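Local coordinates for NMB1025 protein (Neisseria meningitidis serogroup B, PDB 3KJJ) that is of unknown function but belongs to the YjgF/RutC family, whose relatives include enamine/imine deaminases, and assembles as a trimer, at residues Q46-I54 and E111-T119; H67-M78 and R96-L107. One frame throughout, in Å; residues are numbered along the deposited sequence. Where two conformers were deposited one is given.

Contact 1 lays helix 43-60 on strand 114-121. Contact 2 pairs strand 68-75 with strand 99-104 in the same mixed sheet. Their centres are 9 Å apart. Strands 114-121 and 68-75 are neighbours, and backbone contacts join them: Thr119 O lies 2.7 Å from Leu69 N, and Glu115 O 2.9 Å from Tyr74 N, both probable hydrogen bonds. Strand 68-75 lies between strand 114-121 and strand 99-104, which is outermost within this chain. Both contacts also touch the second subunit; Lys117 of contact 1 pairs in a salt bridge with Asp70 of that other chain. A glycerol, probably from the crystallisation liquor, lies about 3 Å from the His67 side chain; no active site is established.

Contact 1: residues Q46-I54 and E111-T119; sequences QTADVLAQI and EWRVEIKIT
Gln46 reaches from the helix to the loop that leads into strand 114-119. Its CB packs 3.9 Å from Val114 CG1. CG stands anti to the carbonyl carbon (chi1 -72°), and the chain runs extended beyond it, which carries the amide down to the loop. There OE1 accepts from Arg113 N at 2.8 Å, with the donor in the carbonyl plane. Gln46 OE1 also lies 3.3 Å from Arg113 CB. NE2 donates to Glu111 O at 3.0 Å, almost straight at 170°. Two backbone bonds thus fix the amide's rotation, and NE2 also bonds to Gly40 O. The guanidinium of Arg113 leads away to a salt bridge with Asp80.

Further along, the contact is apolar. Ile116 CD1 sits against Val50 CG1 and Leu51 CD2, each 3.8 Å away. Ile54 CD1 meets Ile116 CG2, the two side chains crossing at about a right angle. The same CD1 of Ile54 reaches Ile118 CG1 at 3.6 Å, tip to tip. Val114, Ile116 and Ile118 point to the helix. Glu115 and Lys117 point away from it and pack on Ala101 and Arg100 of the second subunit. The axes of helix 46-54 and strand 114-119 run at 25° to each other. This is the helix-on-sheet packing of the alpha+beta YjgF fold.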
loop_
_atom_site.group_PDB
_atom_site.type_symbol
_atom_site.label_atom_id
_atom_site.label_comp_id
_atom_site.label_asym_id
_atom_site.label_seq_id
_atom_site.Cartn_x
_atom_site.Cartn_y
_atom_site.Cartn_z
ATOM N N GLN B 46 16.666 8.731 12.160
ATOM C CA GLN B 46 15.244 8.419 12.164
ATOM C C GLN B 46 14.945 7.084 11.487
ATOM O O GLN B 46 14.106 6.317 11.973
ATOM C CB GLN B 46 14.441 9.561 11.543
ATOM C CG GLN B 46 14.395 10.786 12.460
ATOM C CD GLN B 46 13.486 11.873 11.941
ATOM O OE1 GLN B 46 12.936 11.763 10.846
ATOM N NE2 GLN B 46 13.312 12.930 12.731
ATOM N N THR B 47 15.658 6.792 10.400
ATOM C CA THR B 47 15.484 5.522 9.691
ATOM C C THR B 47 15.836 4.372 10.648
ATOM O O THR B 47 15.089 3.395 10.739
ATOM C CB THR B 47 16.286 5.458 8.350
ATOM O OG1 THR B 47 15.875 6.528 7.478
ATOM C CG2 THR B 47 16.039 4.133 7.625
ATOM N N ALA B 48 16.954 4.514 11.367
ATOM C CA ALA B 48 17.394 3.510 12.342
ATOM C C ALA B 48 16.313 3.245 13.385
ATOM O O ALA B 48 15.995 2.094 13.662
ATOM C CB ALA B 48 18.690 3.935 13.024
ATOM N N ASP B 49 15.768 4.310 13.964
ATOM C CA ASP B 49 14.724 4.175 14.982
ATOM C C ASP B 49 13.478 3.463 14.460
ATOM O O ASP B 49 12.882 2.644 15.173
ATOM C CB ASP B 49 14.323 5.532 15.560
ATOM C CG ASP B 49 13.248 5.403 16.632
ATOM O OD1 ASP B 49 13.582 4.987 17.752
ATOM O OD2 ASP B 49 12.074 5.706 16.344
ATOM N N VAL B 50 13.095 3.789 13.226
ATOM C CA VAL B 50 11.892 3.254 12.591
ATOM C C VAL B 50 12.085 1.757 12.325
ATOM O O VAL B 50 11.190 0.961 12.598
ATOM C CB VAL B 50 11.536 4.054 11.302
ATOM C CG1 VAL B 50 10.646 3.268 10.359
ATOM C CG2 VAL B 50 10.844 5.394 11.684
ATOM N N LEU B 51 13.261 1.391 11.812
ATOM C CA LEU B 51 13.589 -0.019 11.593
ATOM C C LEU B 51 13.652 -0.840 12.895
ATOM O O LEU B 51 13.287 -2.018 12.899
ATOM C CB LEU B 51 14.838 -0.178 10.715
ATOM C CG LEU B 51 14.714 0.422 9.296
ATOM C CD1 LEU B 51 16.048 0.466 8.573
ATOM C CD2 LEU B 51 13.670 -0.303 8.433
ATOM N N ALA B 52 14.072 -0.215 13.998
ATOM C CA ALA B 52 14.091 -0.871 15.317
ATOM C C ALA B 52 12.691 -1.154 15.862
ATOM O O ALA B 52 12.425 -2.240 16.387
ATOM C CB ALA B 52 14.928 -0.055 16.334
ATOM N N GLN B 53 11.787 -0.192 15.695
ATOM C CA GLN B 53 10.359 -0.401 15.944
ATOM C C GLN B 53 9.794 -1.550 15.127
ATOM O O GLN B 53 9.065 -2.399 15.655
ATOM C CB GLN B 53 9.569 0.859 15.596
ATOM C CG GLN B 53 9.798 2.031 16.523
ATOM C CD GLN B 53 9.030 3.248 16.065
ATOM O OE1 GLN B 53 7.810 3.229 16.002
ATOM N NE2 GLN B 53 9.750 4.311 15.723
ATOM N N ILE B 54 10.118 -1.572 13.833
ATOM C CA ILE B 54 9.612 -2.618 12.958
ATOM C C ILE B 54 10.054 -3.984 13.470
ATOM O O ILE B 54 9.222 -4.902 13.576
ATOM C CB ILE B 54 9.962 -2.364 11.461
ATOM C CG1 ILE B 54 9.049 -1.258 10.904
ATOM C CG2 ILE B 54 9.801 -3.644 10.648
ATOM C CD1 ILE B 54 9.532 -0.575 9.619
ATOM N N GLU B 111 8.838 17.520 11.458
ATOM C CA GLU B 111 10.172 17.016 11.781
ATOM C C GLU B 111 10.398 15.530 11.457
ATOM O O GLU B 111 11.532 15.060 11.519
ATOM C CB GLU B 111 10.574 17.332 13.232
ATOM C CG GLU B 111 9.488 17.139 14.277
ATOM C CD GLU B 111 8.513 18.310 14.368
ATOM O OE1 GLU B 111 7.306 18.071 14.206
ATOM O OE2 GLU B 111 8.940 19.465 14.602
ATOM N N TRP B 112 9.330 14.804 11.118
ATOM C CA TRP B 112 9.467 13.418 10.651
ATOM C C TRP B 112 9.938 13.391 9.205
ATOM O O TRP B 112 9.286 13.941 8.317
ATOM C CB TRP B 112 8.153 12.647 10.759
ATOM C CG TRP B 112 7.610 12.456 12.150
ATOM C CD1 TRP B 112 8.267 12.628 13.339
ATOM C CD2 TRP B 112 6.295 11.996 12.481
ATOM N NE1 TRP B 112 7.429 12.333 14.390
ATOM C CE2 TRP B 112 6.216 11.934 13.890
ATOM C CE3 TRP B 112 5.169 11.641 11.719
ATOM C CZ2 TRP B 112 5.051 11.535 14.558
ATOM C CZ3 TRP B 112 4.016 11.232 12.382
ATOM C CH2 TRP B 112 3.966 11.186 13.792
ATOM N N ARG B 113 11.058 12.719 8.971
ATOM C CA ARG B 113 11.684 12.689 7.654
ATOM C C ARG B 113 11.445 11.361 6.936
ATOM O O ARG B 113 11.713 11.240 5.731
ATOM C CB ARG B 113 13.185 12.975 7.784
ATOM C CG ARG B 113 13.499 14.195 8.645
ATOM C CD ARG B 113 14.773 14.866 8.209
ATOM N NE ARG B 113 14.686 15.334 6.830
ATOM C CZ ARG B 113 14.340 16.567 6.478
ATOM N NH1 ARG B 113 14.301 16.901 5.198
ATOM N NH2 ARG B 113 14.050 17.467 7.408
ATOM N N VAL B 114 10.934 10.372 7.682
ATOM C CA VAL B 114 10.691 9.023 7.150
ATOM C C VAL B 114 9.560 8.291 7.886
ATOM O O VAL B 114 9.351 8.476 9.086
ATOM C CB VAL B 114 12.004 8.160 7.131
ATOM C CG1 VAL B 114 12.536 7.915 8.569
ATOM C CG2 VAL B 114 11.811 6.844 6.364
ATOM N N GLU B 115 8.823 7.484 7.133
ATOM C CA GLU B 115 7.789 6.613 7.665
ATOM C C GLU B 115 7.832 5.353 6.812
ATOM O O GLU B 115 7.904 5.432 5.590
ATOM C CB GLU B 115 6.407 7.294 7.594
ATOM C CG GLU B 115 5.243 6.476 8.164
ATOM C CD GLU B 115 3.954 7.285 8.332
ATOM O OE1 GLU B 115 4.011 8.532 8.356
ATOM O OE2 GLU B 115 2.876 6.670 8.457
ATOM N N ILE B 116 7.811 4.187 7.451
ATOM C CA ILE B 116 7.888 2.929 6.703
ATOM C C ILE B 116 6.714 2.031 7.069
ATOM O O ILE B 116 6.458 1.770 8.257
ATOM C CB ILE B 116 9.243 2.204 6.909
ATOM C CG1 ILE B 116 10.405 3.123 6.514
ATOM C CG2 ILE B 116 9.284 0.880 6.121
ATOM C CD1 ILE B 116 11.810 2.563 6.797
ATOM N N LYS B 117 6.013 1.587 6.027
ATOM C CA LYS B 117 4.833 0.744 6.129
ATOM C C LYS B 117 5.159 -0.653 5.617
ATOM O O LYS B 117 5.534 -0.826 4.457
ATOM C CB LYS B 117 3.700 1.347 5.300
ATOM C CG LYS B 117 2.404 0.529 5.280
ATOM C CD LYS B 117 1.468 0.972 6.369
ATOM C CE LYS B 117 0.040 0.666 5.995
ATOM N NZ LYS B 117 -0.843 0.718 7.194
ATOM N N ILE B 118 4.975 -1.646 6.485
ATOM C CA ILE B 118 5.425 -3.016 6.233
ATOM C C ILE B 118 4.239 -3.970 6.111
ATOM O O ILE B 118 3.264 -3.850 6.859
ATOM C CB ILE B 118 6.305 -3.529 7.418
ATOM C CG1 ILE B 118 7.604 -2.732 7.545
ATOM C CG2 ILE B 118 6.587 -5.034 7.297
ATOM C CD1 ILE B 118 8.585 -2.921 6.420
ATOM N N THR B 119 4.349 -4.900 5.156
ATOM C CA THR B 119 3.543 -6.111 5.083
ATOM C C THR B 119 4.500 -7.294 5.232
ATOM O O THR B 119 5.553 -7.347 4.577
ATOM C CB THR B 119 2.803 -6.241 3.728
ATOM O OG1 THR B 119 2.203 -4.984 3.378
ATOM C CG2 THR B 119 1.696 -7.326 3.791
#

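Contact 2: residues H67-M78 and R96-L107; sequences HVLDAVIYLRDM and RTPARACVEARL
Strands 68-75 and 99-104 are the two parallel strands of a beta-alpha-beta unit, joined through helix 81-91. Seven backbone hydrogen bonds link the segments, from Ala99 N to Leu69 O through to Ala105 N to Leu75 O. On the helix side, Ile73 CD1 lies over one face of the Arg100 guanidinium, 3.5 Å from Arg100 NH1. That group also bonds to Asn85 and makes a cation-pi contact with Trp88. On the other side, Tyr74 and Val103 lie side by side, Tyr74 CD1 3.6 Å from Val103 CG2.

Past the strands, Glu104 OE1 uses its anti lone pair to accept from N of selenomethionine Met78 at 2.8 Å, nearly straight at 177°. Glu104 CG is anti to the backbone N (chi1 -156°) and the chain is extended, which carries OE1 there. The Arg76 guanidinium stacks on that of Arg106, planes at 27°, bringing two like charges together; both residues touch a crystal neighbour. Water 2 bridges Arg76 NH1 and Leu107 N. At the opposite end, water 1 links Val68 O to Arg96 O, and Arg96 NH2 lies over one face of the His67 ring, 3.7 Å from His67 NE2. His67 ND1 bonds to Asp64 and Arg96 NE to Ala66 O. Leu69 and Asp70 stand opposite the single Thr119, a classic beta bulge. Backbone bonds from Pro98, Arg100 and Glu104 reach the third subunit, so this edge of the beta-alpha-beta unit is a trimer interface.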
loop_
_atom_site.group_PDB
_atom_site.type_symbol
_atom_site.label_atom_id
_atom_site.label_comp_id
_atom_site.label_asym_id
_atom_site.label_seq_id
_atom_site.Cartn_x
_atom_site.Cartn_y
_atom_site.Cartn_z
ATOM N N HIS B 67 11.272 -11.901 6.875
ATOM C CA HIS B 67 9.959 -12.363 6.437
ATOM C C HIS B 67 9.032 -11.212 6.087
ATOM O O HIS B 67 7.814 -11.361 6.133
ATOM C CB HIS B 67 9.328 -13.285 7.487
ATOM C CG HIS B 67 10.045 -14.590 7.636
ATOM N ND1 HIS B 67 11.189 -14.723 8.393
ATOM C CD2 HIS B 67 9.800 -15.809 7.102
ATOM C CE1 HIS B 67 11.614 -15.972 8.323
ATOM N NE2 HIS B 67 10.791 -16.652 7.547
ATOM N N VAL B 68 9.629 -10.073 5.732
ATOM C CA VAL B 68 8.908 -8.926 5.176
ATOM C C VAL B 68 8.615 -9.130 3.692
ATOM O O VAL B 68 9.503 -9.444 2.894
ATOM C CB VAL B 68 9.714 -7.619 5.347
ATOM C CG1 VAL B 68 9.068 -6.469 4.562
ATOM C CG2 VAL B 68 9.825 -7.275 6.802
ATOM N N LEU B 69 7.360 -8.930 3.329
ATOM C CA LEU B 69 6.931 -9.071 1.958
ATOM C C LEU B 69 7.132 -7.779 1.175
ATOM O O LEU B 69 7.653 -7.798 0.059
ATOM C CB LEU B 69 5.475 -9.503 1.906
ATOM C CG LEU B 69 5.185 -10.918 2.432
ATOM C CD1 LEU B 69 3.704 -11.225 2.313
ATOM C CD2 LEU B 69 6.027 -11.980 1.705
ATOM N N ASP B 70 6.739 -6.664 1.783
ATOM C CA ASP B 70 6.635 -5.404 1.074
ATOM C C ASP B 70 6.900 -4.261 2.048
ATOM O O ASP B 70 6.519 -4.322 3.222
ATOM C CB ASP B 70 5.237 -5.304 0.436
ATOM C CG ASP B 70 5.030 -4.032 -0.385
ATOM O OD1 ASP B 70 5.525 -3.966 -1.531
ATOM O OD2 ASP B 70 4.327 -3.116 0.105
ATOM N N ALA B 71 7.566 -3.225 1.550
ATOM C CA ALA B 71 7.842 -2.042 2.340
ATOM C C ALA B 71 7.610 -0.814 1.469
ATOM O O ALA B 71 8.116 -0.740 0.353
ATOM C CB ALA B 71 9.286 -2.068 2.834
ATOM N N VAL B 72 6.830 0.131 1.976
ATOM C CA VAL B 72 6.691 1.426 1.330
ATOM C C VAL B 72 7.348 2.428 2.257
ATOM O O VAL B 72 7.065 2.461 3.460
ATOM C CB VAL B 72 5.228 1.816 1.065
ATOM C CG1 VAL B 72 5.156 3.123 0.256
ATOM C CG2 VAL B 72 4.508 0.714 0.331
ATOM N N ILE B 73 8.255 3.211 1.682
ATOM C CA ILE B 73 9.030 4.180 2.422
ATOM C C ILE B 73 8.612 5.541 1.921
ATOM O O ILE B 73 8.701 5.826 0.727
ATOM C CB ILE B 73 10.545 3.988 2.212
ATOM C CG1 ILE B 73 10.980 2.589 2.677
ATOM C CG2 ILE B 73 11.348 5.079 2.968
ATOM C CD1 ILE B 73 12.342 2.162 2.106
ATOM N N TYR B 74 8.114 6.345 2.847
ATOM C CA TYR B 74 7.700 7.692 2.555
ATOM C C TYR B 74 8.796 8.585 3.125
ATOM O O TYR B 74 9.139 8.471 4.295
ATOM C CB TYR B 74 6.349 7.970 3.212
ATOM C CG TYR B 74 5.202 7.101 2.727
ATOM C CD1 TYR B 74 4.593 7.332 1.493
ATOM C CD2 TYR B 74 4.708 6.057 3.519
ATOM C CE1 TYR B 74 3.541 6.536 1.050
ATOM C CE2 TYR B 74 3.669 5.263 3.082
ATOM C CZ TYR B 74 3.089 5.506 1.851
ATOM O OH TYR B 74 2.049 4.721 1.425
ATOM N N LEU B 75 9.372 9.439 2.291
ATOM C CA LEU B 75 10.296 10.461 2.782
ATOM C C LEU B 75 9.652 11.820 2.614
ATOM O O LEU B 75 8.971 12.060 1.620
ATOM C CB LEU B 75 11.623 10.430 2.015
ATOM C CG LEU B 75 12.509 9.194 2.155
ATOM C CD1 LEU B 75 13.605 9.235 1.085
ATOM C CD2 LEU B 75 13.123 9.098 3.556
ATOM N N ARG B 76 9.880 12.700 3.585
ATOM C CA ARG B 76 9.419 14.076 3.518
ATOM C C ARG B 76 10.114 14.817 2.373
ATOM O O ARG B 76 9.520 15.675 1.706
ATOM C CB ARG B 76 9.683 14.787 4.848
ATOM C CG ARG B 76 9.379 16.278 4.802
ATOM C CD ARG B 76 9.783 17.007 6.069
ATOM N NE ARG B 76 9.344 18.401 6.021
ATOM C CZ ARG B 76 8.093 18.813 6.207
ATOM N NH1 ARG B 76 7.127 17.943 6.469
ATOM N NH2 ARG B 76 7.803 20.106 6.148
ATOM N N ASP B 77 11.367 14.451 2.153
ATOM C CA ASP B 77 12.240 15.115 1.224
ATOM C C ASP B 77 13.136 14.075 0.524
ATOM O O ASP B 77 14.019 13.505 1.149
ATOM C CB ASP B 77 13.079 16.147 1.999
ATOM C CG ASP B 77 13.877 17.049 1.088
ATOM O OD1 ASP B 77 13.961 18.264 1.355
ATOM O OD2 ASP B 77 14.427 16.541 0.100
HETATM N N MSE B 78 12.905 13.843 -0.771
HETATM C CA MSE B 78 13.674 12.849 -1.551
HETATM C C MSE B 78 15.178 13.140 -1.591
HETATM O O MSE B 78 15.969 12.302 -2.015
HETATM C CB MSE B 78 13.099 12.681 -2.971
HETATM C CG MSE B 78 13.669 11.475 -3.790
HETATM SE SE MSE B 78 13.261 9.667 -3.061
HETATM C CE MSE B 78 11.352 9.890 -2.956
ATOM N N ARG B 96 16.953 -11.975 1.052
ATOM C CA ARG B 96 15.546 -11.990 1.455
ATOM C C ARG B 96 15.024 -10.565 1.563
ATOM O O ARG B 96 14.297 -10.224 2.489
ATOM C CB ARG B 96 15.389 -12.729 2.788
ATOM C CG ARG B 96 16.012 -14.114 2.790
ATOM C CD ARG B 96 15.612 -14.888 4.025
ATOM N NE ARG B 96 14.162 -14.936 4.200
ATOM C CZ ARG B 96 13.404 -15.996 3.945
ATOM N NH1 ARG B 96 13.957 -17.115 3.485
ATOM N NH2 ARG B 96 12.089 -15.935 4.159
ATOM N N THR B 97 15.401 -9.734 0.600
ATOM C CA THR B 97 15.016 -8.329 0.604
ATOM C C THR B 97 13.588 -8.186 0.037
ATOM O O THR B 97 13.208 -8.904 -0.896
ATOM C CB THR B 97 16.026 -7.481 -0.184
ATOM O OG1 THR B 97 16.059 -7.926 -1.543
ATOM C CG2 THR B 97 17.430 -7.626 0.411
ATOM N N PRO B 98 12.777 -7.291 0.627
ATOM C CA PRO B 98 11.360 -7.219 0.261
ATOM C C PRO B 98 11.067 -6.412 -1.006
ATOM O O PRO B 98 11.929 -5.657 -1.481
ATOM C CB PRO B 98 10.734 -6.526 1.474
ATOM C CG PRO B 98 11.813 -5.622 1.954
ATOM C CD PRO B 98 13.101 -6.380 1.748
ATOM N N ALA B 99 9.861 -6.584 -1.552
ATOM C CA ALA B 99 9.321 -5.634 -2.539
ATOM C C ALA B 99 9.344 -4.268 -1.866
ATOM O O ALA B 99 9.013 -4.149 -0.681
ATOM C CB ALA B 99 7.911 -5.999 -2.942
ATOM N N ARG B 100 9.764 -3.246 -2.598
ATOM C CA ARG B 100 9.953 -1.931 -1.989
ATOM C C ARG B 100 9.516 -0.837 -2.950
ATOM O O ARG B 100 9.652 -0.973 -4.160
ATOM C CB ARG B 100 11.420 -1.725 -1.607
ATOM C CG ARG B 100 11.648 -0.662 -0.552
ATOM C CD ARG B 100 13.121 -0.375 -0.324
ATOM N NE ARG B 100 13.614 0.672 -1.213
ATOM C CZ ARG B 100 14.599 1.519 -0.931
ATOM N NH1 ARG B 100 15.229 1.486 0.247
ATOM N NH2 ARG B 100 14.939 2.429 -1.831
ATOM N N ALA B 101 8.953 0.226 -2.396
ATOM C CA ALA B 101 8.703 1.443 -3.153
ATOM C C ALA B 101 9.093 2.628 -2.283
ATOM O O ALA B 101 8.944 2.595 -1.060
ATOM C CB ALA B 101 7.242 1.519 -3.591
ATOM N N CYS B 102 9.631 3.672 -2.901
ATOM C CA CYS B 102 10.018 4.844 -2.127
ATOM C C CYS B 102 9.497 6.077 -2.826
ATOM O O CYS B 102 9.813 6.300 -3.989
ATOM C CB CYS B 102 11.531 4.929 -1.922
ATOM S SG CYS B 102 12.007 6.303 -0.839
ATOM N N VAL B 103 8.660 6.836 -2.121
ATOM C CA VAL B 103 8.026 8.026 -2.696
ATOM C C VAL B 103 8.132 9.214 -1.740
ATOM O O VAL B 103 8.366 9.048 -0.546
ATOM C CB VAL B 103 6.537 7.789 -3.145
ATOM C CG1 VAL B 103 6.424 6.569 -4.069
ATOM C CG2 VAL B 103 5.593 7.646 -1.956
ATOM N N GLU B 104 7.988 10.414 -2.283
ATOM C CA GLU B 104 8.055 11.607 -1.469
ATOM C C GLU B 104 6.662 11.987 -1.007
ATOM O O GLU B 104 5.773 12.202 -1.825
ATOM C CB GLU B 104 8.692 12.755 -2.244
ATOM C CG GLU B 104 9.316 13.807 -1.332
ATOM C CD GLU B 104 9.731 15.048 -2.087
ATOM O OE1 GLU B 104 10.937 15.373 -2.088
ATOM O OE2 GLU B 104 8.848 15.695 -2.678
ATOM N N ALA B 105 6.482 12.063 0.308
ATOM C CA ALA B 105 5.210 12.478 0.899
ATOM C C ALA B 105 5.458 13.071 2.269
ATOM O O ALA B 105 6.200 12.503 3.068
ATOM C CB ALA B 105 4.262 11.294 1.010
ATOM N N ARG B 106 4.824 14.208 2.552
ATOM C CA ARG B 106 4.959 14.847 3.858
ATOM C C ARG B 106 4.190 14.075 4.933
ATOM O O ARG B 106 3.094 13.575 4.685
ATOM C CB ARG B 106 4.491 16.303 3.799
ATOM C CG ARG B 106 5.363 17.171 2.907
ATOM C CD ARG B 106 5.133 18.640 3.169
ATOM N NE ARG B 106 6.307 19.429 2.809
ATOM C CZ ARG B 106 6.480 20.707 3.130
ATOM N NH1 ARG B 106 5.557 21.361 3.826
ATOM N NH2 ARG B 106 7.584 21.330 2.762
ATOM N N LEU B 107 4.769 13.994 6.128
ATOM C CA LEU B 107 4.197 13.179 7.218
ATOM C C LEU B 107 3.463 14.021 8.264
ATOM O O LEU B 107 3.449 15.261 8.166
ATOM C CB LEU B 107 5.292 12.307 7.844
ATOM C CG LEU B 107 6.160 11.628 6.772
ATOM C CD1 LEU B 107 7.438 11.072 7.372
ATOM C CD2 LEU B 107 5.383 10.559 6.020
HETATM O O HOH W 1 11.700 -11.044 3.507
HETATM O O HOH W 2 7.156 15.343 7.499
#